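Local coordinates for transcription regulator (Lactobacillus plantarum WCFS1, PDB 3CLK), which probably regulates transcription as a dimeric DNA-binding protein, its periplasmic-binding-protein-like domain likely sensing a small effector, at residues 86-91 with 259-264; 104-109 with 265-270; 125-130 with 160-165. All blocks are in the same frame, centred on the assembly; numbering follows the deposited sequence.

Contact 1 (86-91 with 259-264); sequences SSDVPY and SNRIVS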
loop_
_atom_site.group_PDB
_atom_site.type_symbol
_atom_site.label_atom_id
_atom_site.label_comp_id
_atom_site.label_asym_id
_atom_site.label_seq_id
_atom_site.Cartn_x
_atom_site.Cartn_y
_atom_site.Cartn_z
ATOM N N SER B 86 7.688 -30.574 -4.694
ATOM C CA SER B 86 8.673 -31.621 -4.434
ATOM C C SER B 86 9.445 -31.407 -3.139
ATOM O O SER B 86 10.049 -32.343 -2.612
ATOM C CB SER B 86 9.666 -31.714 -5.592
ATOM O OG SER B 86 9.027 -32.182 -6.763
ATOM N N SER B 87 9.429 -30.182 -2.625
ATOM C CA SER B 87 10.153 -29.879 -1.394
ATOM C C SER B 87 9.503 -30.493 -0.152
ATOM O O SER B 87 10.097 -30.496 0.924
ATOM C CB SER B 87 10.270 -28.367 -1.206
ATOM O OG SER B 87 9.000 -27.787 -0.957
ATOM N N ASP B 88 8.291 -31.015 -0.302
ATOM C CA ASP B 88 7.575 -31.609 0.824
ATOM C C ASP B 88 7.313 -30.622 1.950
ATOM O O ASP B 88 7.269 -31.002 3.120
ATOM C CB ASP B 88 8.333 -32.810 1.392
ATOM C CG ASP B 88 8.024 -34.093 0.652
ATOM O OD1 ASP B 88 6.842 -34.302 0.289
ATOM O OD2 ASP B 88 8.957 -34.896 0.451
ATOM N N VAL B 89 7.155 -29.353 1.599
ATOM C CA VAL B 89 6.873 -28.320 2.582
ATOM C C VAL B 89 5.391 -27.968 2.476
ATOM O O VAL B 89 4.896 -27.676 1.389
ATOM C CB VAL B 89 7.696 -27.040 2.318
ATOM C CG1 VAL B 89 7.319 -25.964 3.325
ATOM C CG2 VAL B 89 9.190 -27.344 2.408
ATOM N N PRO B 90 4.657 -28.013 3.599
ATOM C CA PRO B 90 3.232 -27.681 3.573
ATOM C C PRO B 90 3.057 -26.302 2.935
ATOM O O PRO B 90 3.775 -25.363 3.276
ATOM C CB PRO B 90 2.855 -27.677 5.054
ATOM C CG PRO B 90 3.780 -28.695 5.639
ATOM C CD PRO B 90 5.090 -28.369 4.961
ATOM N N TYR B 91 2.120 -26.170 2.007
ATOM C CA TYR B 91 1.915 -24.875 1.370
ATOM C C TYR B 91 0.452 -24.650 1.019
ATOM O O TYR B 91 -0.326 -25.598 0.910
ATOM C CB TYR B 91 2.781 -24.767 0.106
ATOM C CG TYR B 91 2.267 -25.589 -1.052
ATOM C CD1 TYR B 91 1.345 -25.055 -1.952
ATOM C CD2 TYR B 91 2.653 -26.920 -1.217
ATOM C CE1 TYR B 91 0.813 -25.823 -2.985
ATOM C CE2 TYR B 91 2.124 -27.704 -2.250
ATOM C CZ TYR B 91 1.205 -27.143 -3.127
ATOM O OH TYR B 91 0.670 -27.897 -4.148
ATOM N N SER B 259 0.187 -34.969 8.833
ATOM C CA SER B 259 0.286 -35.146 7.385
ATOM C C SER B 259 1.311 -34.209 6.756
ATOM O O SER B 259 1.883 -34.521 5.714
ATOM C CB SER B 259 -1.073 -34.915 6.715
ATOM O OG SER B 259 -1.431 -33.544 6.743
ATOM N N ASN B 260 1.540 -33.064 7.393
ATOM C CA ASN B 260 2.488 -32.080 6.881
ATOM C C ASN B 260 2.182 -31.762 5.417
ATOM O O ASN B 260 3.088 -31.555 4.608
ATOM C CB ASN B 260 3.923 -32.598 7.021
ATOM C CG ASN B 260 4.326 -32.824 8.472
ATOM O OD1 ASN B 260 5.410 -33.332 8.752
ATOM N ND2 ASN B 260 3.454 -32.445 9.400
ATOM N N ARG B 261 0.894 -31.727 5.092
ATOM C CA ARG B 261 0.431 -31.437 3.740
ATOM C C ARG B 261 -0.961 -30.812 3.789
ATOM O O ARG B 261 -1.767 -31.147 4.660
ATOM C CB ARG B 261 0.371 -32.714 2.904
ATOM C CG ARG B 261 1.716 -33.345 2.609
ATOM C CD ARG B 261 1.551 -34.529 1.664
ATOM N NE ARG B 261 2.831 -35.127 1.298
ATOM C CZ ARG B 261 2.974 -36.101 0.403
ATOM N NH1 ARG B 261 1.914 -36.593 -0.223
ATOM N NH2 ARG B 261 4.182 -36.581 0.134
ATOM N N ILE B 262 -1.240 -29.915 2.847
ATOM C CA ILE B 262 -2.534 -29.243 2.777
ATOM C C ILE B 262 -3.167 -29.509 1.407
ATOM O O ILE B 262 -2.517 -29.343 0.378
ATOM C CB ILE B 262 -2.364 -27.723 2.986
ATOM C CG1 ILE B 262 -1.611 -27.469 4.297
ATOM C CG2 ILE B 262 -3.725 -27.043 3.021
ATOM C CD1 ILE B 262 -1.375 -26.002 4.612
ATOM N N VAL B 263 -4.431 -29.923 1.390
ATOM C CA VAL B 263 -5.096 -30.218 0.127
ATOM C C VAL B 263 -6.452 -29.543 -0.055
ATOM O O VAL B 263 -7.106 -29.734 -1.079
ATOM C CB VAL B 263 -5.310 -31.743 -0.050
ATOM C CG1 VAL B 263 -3.979 -32.475 0.059
ATOM C CG2 VAL B 263 -6.291 -32.257 0.996
ATOM N N SER B 264 -6.876 -28.751 0.923
ATOM C CA SER B 264 -8.171 -28.091 0.824
ATOM C C SER B 264 -8.183 -26.824 -0.032
ATOM O O SER B 264 -7.190 -26.099 -0.118
ATOM C CB SER B 264 -8.696 -27.752 2.221
ATOM O OG SER B 264 -7.830 -26.853 2.885
HETATM O O HOH W 1 0.903 -28.476 0.953
#
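Arg261 reaches Asp88 with CG beside its own backbone N (chi1 -67°) and the chain extended from CG to NE, so that the guanidinium arrives although the CB of the arginine points away from the other loop. Asp88, just past helix 78-86, has a positive phi that turns the chain out of the helix. NH2 of Arg261 meets OD1 of Asp88 at 3.5 Å, a long salt bridge in which the two planar groups lie 16° apart. A long, exposed arginine suits this surface position, where the bridge is probably only a modest tie. Further in, the ring of Pro90 presses on backbone: its CG lies 3.1 Å from the carbonyl O of Asn260. The same CG comes within 4.1 Å of CB of Asn260, whose ND2 is fixed by the carbonyl of Ser254 on helix 240-256. Asn260 itself takes a positive phi, a conformation that asparagine tolerates well. Ile262 points toward the other loop, its CB 3.6 Å from the carbonyl O of Tyr91, while its branches pack on Gln250, Ile251 and Ser254 of the same helix. Between the two segments a water accepts from both backbones, 2.8 Å from N of Tyr91 and 3.2 Å from N of Ile262, joining amides that do not pair directly. These are two helix-to-strand connections, 78-86 into 91-94 and 240-256 into 265-267, meeting where strands enter the parallel sheet of an alpha/beta subdomain, as in LacI-type regulators and type I periplasmic binding proteins.

Contact 2 (104-109 with 265-270); sequences FISSDD and QQFIPV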
loop_
_atom_site.group_PDB
_atom_site.type_symbol
_atom_site.label_atom_id
_atom_site.label_comp_id
_atom_site.label_asym_id
_atom_site.label_seq_id
_atom_site.Cartn_x
_atom_site.Cartn_y
_atom_site.Cartn_z
ATOM N N PHE B 104 -5.789 -23.875 -1.985
ATOM C CA PHE B 104 -5.887 -22.425 -1.994
ATOM C C PHE B 104 -7.012 -21.920 -1.107
ATOM O O PHE B 104 -7.941 -22.650 -0.780
ATOM C CB PHE B 104 -6.075 -21.907 -3.426
ATOM C CG PHE B 104 -7.446 -22.160 -4.007
ATOM C CD1 PHE B 104 -8.550 -21.423 -3.579
ATOM C CD2 PHE B 104 -7.623 -23.114 -5.005
ATOM C CE1 PHE B 104 -9.805 -21.630 -4.136
ATOM C CE2 PHE B 104 -8.876 -23.330 -5.572
ATOM C CZ PHE B 104 -9.971 -22.588 -5.139
ATOM N N ILE B 105 -6.889 -20.665 -0.705
ATOM C CA ILE B 105 -7.883 -19.991 0.110
ATOM C C ILE B 105 -8.037 -18.623 -0.535
ATOM O O ILE B 105 -7.063 -17.864 -0.630
ATOM C CB ILE B 105 -7.400 -19.798 1.546
ATOM C CG1 ILE B 105 -7.200 -21.162 2.211
ATOM C CG2 ILE B 105 -8.396 -18.934 2.312
ATOM C CD1 ILE B 105 -6.514 -21.079 3.566
ATOM N N SER B 106 -9.245 -18.314 -0.990
ATOM C CA SER B 106 -9.503 -17.034 -1.635
ATOM C C SER B 106 -10.994 -16.788 -1.734
ATOM O O SER B 106 -11.796 -17.539 -1.173
ATOM C CB SER B 106 -8.909 -17.025 -3.043
ATOM O OG SER B 106 -9.567 -17.971 -3.866
ATOM N N SER B 107 -11.355 -15.725 -2.448
ATOM C CA SER B 107 -12.752 -15.376 -2.653
ATOM C C SER B 107 -13.243 -16.125 -3.874
ATOM O O SER B 107 -12.443 -16.646 -4.660
ATOM C CB SER B 107 -12.909 -13.870 -2.911
ATOM O OG SER B 107 -12.523 -13.098 -1.786
ATOM N N ASP B 108 -14.561 -16.184 -4.032
ATOM C CA ASP B 108 -15.151 -16.829 -5.192
ATOM C C ASP B 108 -15.148 -15.717 -6.234
ATOM O O ASP B 108 -16.032 -14.858 -6.241
ATOM C CB ASP B 108 -16.583 -17.256 -4.888
ATOM C CG ASP B 108 -17.224 -17.981 -6.044
ATOM O OD1 ASP B 108 -16.987 -17.589 -7.207
ATOM O OD2 ASP B 108 -17.974 -18.937 -5.790
ATOM N N ASP B 109 -14.145 -15.722 -7.106
ATOM C CA ASP B 109 -14.028 -14.675 -8.113
ATOM C C ASP B 109 -15.256 -14.509 -8.982
ATOM O O ASP B 109 -15.664 -13.388 -9.271
ATOM C CB ASP B 109 -12.795 -14.906 -8.991
ATOM C CG ASP B 109 -11.505 -14.598 -8.261
ATOM O OD1 ASP B 109 -11.304 -13.424 -7.884
ATOM O OD2 ASP B 109 -10.697 -15.520 -8.054
ATOM N N GLN B 265 -9.324 -26.585 -0.670
ATOM C CA GLN B 265 -9.549 -25.403 -1.495
ATOM C C GLN B 265 -10.777 -24.762 -0.857
ATOM O O GLN B 265 -11.830 -25.402 -0.747
ATOM C CB GLN B 265 -9.850 -25.797 -2.941
ATOM C CG GLN B 265 -8.763 -26.647 -3.595
ATOM C CD GLN B 265 -9.035 -26.895 -5.062
ATOM O OE1 GLN B 265 -10.141 -27.281 -5.441
ATOM N NE2 GLN B 265 -8.025 -26.679 -5.899
ATOM N N GLN B 266 -10.652 -23.506 -0.443
ATOM C CA GLN B 266 -11.750 -22.836 0.244
ATOM C C GLN B 266 -12.069 -21.429 -0.268
ATOM O O GLN B 266 -11.186 -20.709 -0.734
ATOM C CB GLN B 266 -11.406 -22.770 1.730
ATOM C CG GLN B 266 -12.570 -22.597 2.666
ATOM C CD GLN B 266 -12.108 -22.502 4.104
ATOM O OE1 GLN B 266 -11.161 -23.184 4.501
ATOM N NE2 GLN B 266 -12.777 -21.665 4.896
ATOM N N PHE B 267 -13.337 -21.046 -0.172
ATOM C CA PHE B 267 -13.776 -19.722 -0.596
ATOM C C PHE B 267 -14.191 -18.915 0.622
ATOM O O PHE B 267 -14.998 -19.372 1.428
ATOM C CB PHE B 267 -14.976 -19.801 -1.541
ATOM C CG PHE B 267 -14.632 -20.197 -2.947
ATOM C CD1 PHE B 267 -13.437 -19.787 -3.532
ATOM C CD2 PHE B 267 -15.534 -20.933 -3.712
ATOM C CE1 PHE B 267 -13.143 -20.100 -4.856
ATOM C CE2 PHE B 267 -15.253 -21.252 -5.041
ATOM C CZ PHE B 267 -14.057 -20.835 -5.614
ATOM N N ILE B 268 -13.634 -17.718 0.756
ATOM C CA ILE B 268 -13.979 -16.843 1.865
ATOM C C ILE B 268 -15.027 -15.883 1.310
ATOM O O ILE B 268 -14.798 -15.220 0.294
ATOM C CB ILE B 268 -12.759 -16.032 2.348
ATOM C CG1 ILE B 268 -11.623 -16.982 2.742
ATOM C CG2 ILE B 268 -13.156 -15.156 3.540
ATOM C CD1 ILE B 268 -11.917 -17.835 3.972
ATOM N N PRO B 269 -16.196 -15.799 1.967
ATOM C CA PRO B 269 -17.268 -14.910 1.509
ATOM C C PRO B 269 -16.824 -13.448 1.383
ATOM O O PRO B 269 -15.931 -12.996 2.102
ATOM C CB PRO B 269 -18.349 -15.089 2.580
ATOM C CG PRO B 269 -18.098 -16.481 3.101
ATOM C CD PRO B 269 -16.594 -16.516 3.194
ATOM N N VAL B 270 -17.427 -12.730 0.441
ATOM C CA VAL B 270 -17.147 -11.310 0.253
ATOM C C VAL B 270 -18.433 -10.570 0.611
ATOM O O VAL B 270 -19.515 -11.163 0.628
ATOM C CB VAL B 270 -16.782 -10.946 -1.208
ATOM C CG1 VAL B 270 -15.509 -11.664 -1.630
ATOM C CG2 VAL B 270 -17.942 -11.263 -2.129
HETATM O O HOH W 2 -13.440 -12.797 0.940
HETATM O O HOH W 3 -16.130 -14.974 -1.908
#
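Phe104 and Gln265 begin the pairing of edge strand 265-267 with its parallel neighbour 104-106, just before both segments leave the sheet. N of Gln266 gives its hydrogen to O of Phe104 at 2.9 Å; N of Ser106 returns the bond to O of Gln266 at 3.1 Å. The last rung, N of Ile268 to O of Ser106, is 2.7 Å long. On the face bearing the phenylalanines, Phe104 holds its ring between backbone N and carbonyl carbon (chi1 73°), which swings it toward the neighbouring strand. CB of Gln265 sits over one face as a CH-pi contact, 4.0 Å from the Phe104 centroid, while its NE2 is tied to the carbonyls of Asp100 and Arg102. An alanine in place of Phe104 would probably leave Gln265 CB without its aromatic face and open a gap beside Phe267. CE1 of Phe104 touches CE1 of Phe267 at 3.7 Å, the planes oblique at 45°. Beyond the strands the segments become two of the connections between the subdomains, as in type I periplasmic binding proteins: 104-109 enters helix 109-121, while segment 265-270 leads to strand 271-273. Asp108 suits the N-cap of that helix because its carboxylate can accept a first-turn N-H, here N of Asp111 at OD1; its CA lies over the Phe267 ring, 3.9 Å from the centroid. On the opposite face, CG2 of Ile105 meets CG1 of Ile268 at 3.8 Å. One water links N of Asp108 to O of Ile268; another donates to Ser107 OG, which also bonds Gln238, and to O of Pro269.

Contact 3 (125-130 with 160-165); sequences HRQIGI and QEWIKP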
loop_
_atom_site.group_PDB
_atom_site.type_symbol
_atom_site.label_atom_id
_atom_site.label_comp_id
_atom_site.label_asym_id
_atom_site.label_seq_id
_atom_site.Cartn_x
_atom_site.Cartn_y
_atom_site.Cartn_z
ATOM N N HIS B 125 -29.250 0.280 -12.950
ATOM C CA HIS B 125 -28.354 0.354 -14.108
ATOM C C HIS B 125 -28.466 -0.859 -15.032
ATOM O O HIS B 125 -28.676 -1.973 -14.574
ATOM C CB HIS B 125 -26.897 0.471 -13.629
ATOM C CG HIS B 125 -26.623 1.704 -12.822
ATOM N ND1 HIS B 125 -26.342 2.925 -13.399
ATOM C CD2 HIS B 125 -26.658 1.920 -11.484
ATOM C CE1 HIS B 125 -26.218 3.838 -12.452
ATOM N NE2 HIS B 125 -26.406 3.255 -11.280
ATOM N N ARG B 126 -28.301 -0.631 -16.330
ATOM C CA ARG B 126 -28.351 -1.710 -17.317
ATOM C C ARG B 126 -27.186 -1.599 -18.299
ATOM O O ARG B 126 -26.798 -2.583 -18.921
ATOM C CB ARG B 126 -29.686 -1.700 -18.069
ATOM C CG ARG B 126 -30.864 -2.187 -17.227
ATOM C CD ARG B 126 -32.140 -2.279 -18.062
ATOM N NE ARG B 126 -32.045 -3.274 -19.130
ATOM C CZ ARG B 126 -32.071 -4.591 -18.944
ATOM N NH1 ARG B 126 -32.190 -5.094 -17.723
ATOM N NH2 ARG B 126 -31.980 -5.407 -19.988
ATOM N N GLN B 127 -26.643 -0.393 -18.442
ATOM C CA GLN B 127 -25.501 -0.158 -19.316
ATOM C C GLN B 127 -24.302 -0.120 -18.373
ATOM O O GLN B 127 -23.819 0.941 -17.972
ATOM C CB GLN B 127 -25.677 1.162 -20.068
ATOM C CG GLN B 127 -26.945 1.161 -20.927
ATOM C CD GLN B 127 -26.970 2.274 -21.945
ATOM O OE1 GLN B 127 -27.199 3.440 -21.610
ATOM N NE2 GLN B 127 -26.724 1.923 -23.202
ATOM N N ILE B 128 -23.845 -1.318 -18.027
ATOM C CA ILE B 128 -22.766 -1.527 -17.074
ATOM C C ILE B 128 -21.473 -2.031 -17.709
ATOM O O ILE B 128 -21.468 -3.062 -18.381
ATOM C CB ILE B 128 -23.231 -2.557 -16.028
ATOM C CG1 ILE B 128 -24.572 -2.114 -15.435
ATOM C CG2 ILE B 128 -22.172 -2.746 -14.953
ATOM C CD1 ILE B 128 -25.157 -3.091 -14.416
ATOM N N GLY B 129 -20.380 -1.307 -17.483
ATOM C CA GLY B 129 -19.097 -1.709 -18.026
ATOM C C GLY B 129 -18.209 -2.289 -16.939
ATOM O O GLY B 129 -18.516 -2.165 -15.752
ATOM N N ILE B 130 -17.115 -2.933 -17.345
ATOM C CA ILE B 130 -16.163 -3.526 -16.409
ATOM C C ILE B 130 -14.767 -3.257 -16.954
ATOM O O ILE B 130 -14.484 -3.510 -18.139
ATOM C CB ILE B 130 -16.416 -5.042 -16.225
ATOM C CG1 ILE B 130 -15.488 -5.588 -15.142
ATOM C CG2 ILE B 130 -16.236 -5.784 -17.553
ATOM C CD1 ILE B 130 -15.964 -6.889 -14.544
ATOM N N GLN B 160 -19.132 -6.450 -25.897
ATOM C CA GLN B 160 -17.681 -6.474 -25.768
ATOM C C GLN B 160 -17.077 -5.085 -25.629
ATOM O O GLN B 160 -16.004 -4.934 -25.066
ATOM C CB GLN B 160 -17.042 -7.191 -26.965
ATOM C CG GLN B 160 -17.227 -8.704 -26.973
ATOM C CD GLN B 160 -16.666 -9.366 -25.729
ATOM O OE1 GLN B 160 -15.548 -9.066 -25.304
ATOM N NE2 GLN B 160 -17.435 -10.278 -25.144
ATOM N N GLU B 161 -17.763 -4.071 -26.142
ATOM C CA GLU B 161 -17.267 -2.706 -26.047
ATOM C C GLU B 161 -17.317 -2.178 -24.615
ATOM O O GLU B 161 -16.678 -1.175 -24.295
ATOM C CB GLU B 161 -18.071 -1.783 -26.967
ATOM C CG GLU B 161 -18.028 -2.211 -28.419
ATOM C CD GLU B 161 -16.635 -2.642 -28.836
ATOM O OE1 GLU B 161 -15.723 -1.788 -28.841
ATOM O OE2 GLU B 161 -16.455 -3.841 -29.143
ATOM N N TRP B 162 -18.078 -2.860 -23.763
ATOM C CA TRP B 162 -18.222 -2.471 -22.362
ATOM C C TRP B 162 -17.152 -3.132 -21.496
ATOM O O TRP B 162 -17.089 -2.919 -20.278
ATOM C CB TRP B 162 -19.607 -2.873 -21.847
ATOM C CG TRP B 162 -20.757 -2.121 -22.471
ATOM C CD1 TRP B 162 -20.684 -1.079 -23.355
ATOM C CD2 TRP B 162 -22.150 -2.325 -22.210
ATOM N NE1 TRP B 162 -21.946 -0.620 -23.655
ATOM C CE2 TRP B 162 -22.866 -1.368 -22.966
ATOM C CE3 TRP B 162 -22.866 -3.224 -21.409
ATOM C CZ2 TRP B 162 -24.262 -1.279 -22.944
ATOM C CZ3 TRP B 162 -24.262 -3.138 -21.385
ATOM C CH2 TRP B 162 -24.940 -2.170 -22.150
ATOM N N ILE B 163 -16.308 -3.931 -22.141
ATOM C CA ILE B 163 -15.245 -4.643 -21.460
ATOM C C ILE B 163 -13.901 -4.074 -21.897
ATOM O O ILE B 163 -13.529 -4.163 -23.077
ATOM C CB ILE B 163 -15.315 -6.153 -21.794
ATOM C CG1 ILE B 163 -16.742 -6.660 -21.553
ATOM C CG2 ILE B 163 -14.338 -6.932 -20.938
ATOM C CD1 ILE B 163 -16.989 -8.095 -22.039
ATOM N N LYS B 164 -13.193 -3.461 -20.951
ATOM C CA LYS B 164 -11.891 -2.870 -21.219
ATOM C C LYS B 164 -10.867 -3.532 -20.317
ATOM O O LYS B 164 -10.796 -3.245 -19.120
ATOM C CB LYS B 164 -11.918 -1.365 -20.957
ATOM C CG LYS B 164 -12.891 -0.601 -21.841
ATOM C CD LYS B 164 -12.537 -0.736 -23.320
ATOM C CE LYS B 164 -13.505 0.059 -24.183
ATOM N NZ LYS B 164 -13.211 -0.077 -25.634
ATOM N N PRO B 165 -10.083 -4.463 -20.879
ATOM C CA PRO B 165 -9.053 -5.188 -20.138
ATOM C C PRO B 165 -7.952 -4.273 -19.618
ATOM O O PRO B 165 -7.755 -3.161 -20.110
ATOM C CB PRO B 165 -8.528 -6.189 -21.168
ATOM C CG PRO B 165 -9.733 -6.466 -22.000
ATOM C CD PRO B 165 -10.293 -5.074 -22.203
HETATM O O HOH W 4 -12.159 -5.503 -17.594
#
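Ile130 and Trp162 are joined by a backbone bond of 2.9 Å from N of Ile130 to O of Trp162, the donor nearly along the C=O axis. Ile130 then accepts in turn, its O taking the hydrogen of Lys164 N at 3.1 Å, so that a single residue makes both bonds of a short parallel bridge with Ile163. The Trp162 indole lies back along the chain that leads into the other strand, placed there by a CG beside the backbone N (chi1 -67°). Its six-membered ring does the touching: CE3 comes 3.3 Å from the carbonyl O of Ile128, and CH2 lies 3.5 Å from CA of Gln127. CZ3 approaches O of Arg126, while CB and CG of Gln127 pass beside CH2 and CZ2, the amide of the glutamine turned 75° from the ring. A broad, flat tryptophan suits this place because it can follow three residues of backbone at once. Gly129 has its CA only 3.3 Å from O of Trp162, which suits glycine, since a CB there would probably sit tightly against that carbonyl. The buried isoleucines lie side by side on one face of the sheet, CG2 of Ile130 meeting CG2 of Ile163 at 4.0 Å, where Ile130 packs on Leu144 and Tyr147 of helix 138-153.

One layer out, Tyr147 also packs on Trp162 and bonds through its OH to the carbonyl of Ile128. Arg126 is held by the carbonyl of Ala154, and Gly129 pairs with Gly188 and Ile190 on the next strand. The turn before Ile163 is closed by its N bonding O of Gln160. Strand 128-131, helix 138-153 and strand 163-164 form a beta-alpha-beta crossover, the repeating unit of the alpha/beta subdomains in periplasmic-binding-protein-like regulators.

Contacts 1 and 2 follow one another along the same edge of the first sheet: 259-264 runs straight into 265-270, and O of Ser264 approaches N of Phe104 at 3.2 Å, a probable hydrogen bond. Contact 3 belongs to the other sheet. All three are partly buried, their centres about 10 Å (contact 2), 19 Å (contact 3) and 24 Å (contact 1) from the chain centre. Contact 2 combines a regular strand ladder with aromatic packing. Contact 1, at the periphery, relies instead on a salt bridge, a shared water and proline packing between loops. Contact 3 again pairs parallel strands, but with a shorter ladder and one indole laid against backbone; it is local in sequence, whereas the others close long loops.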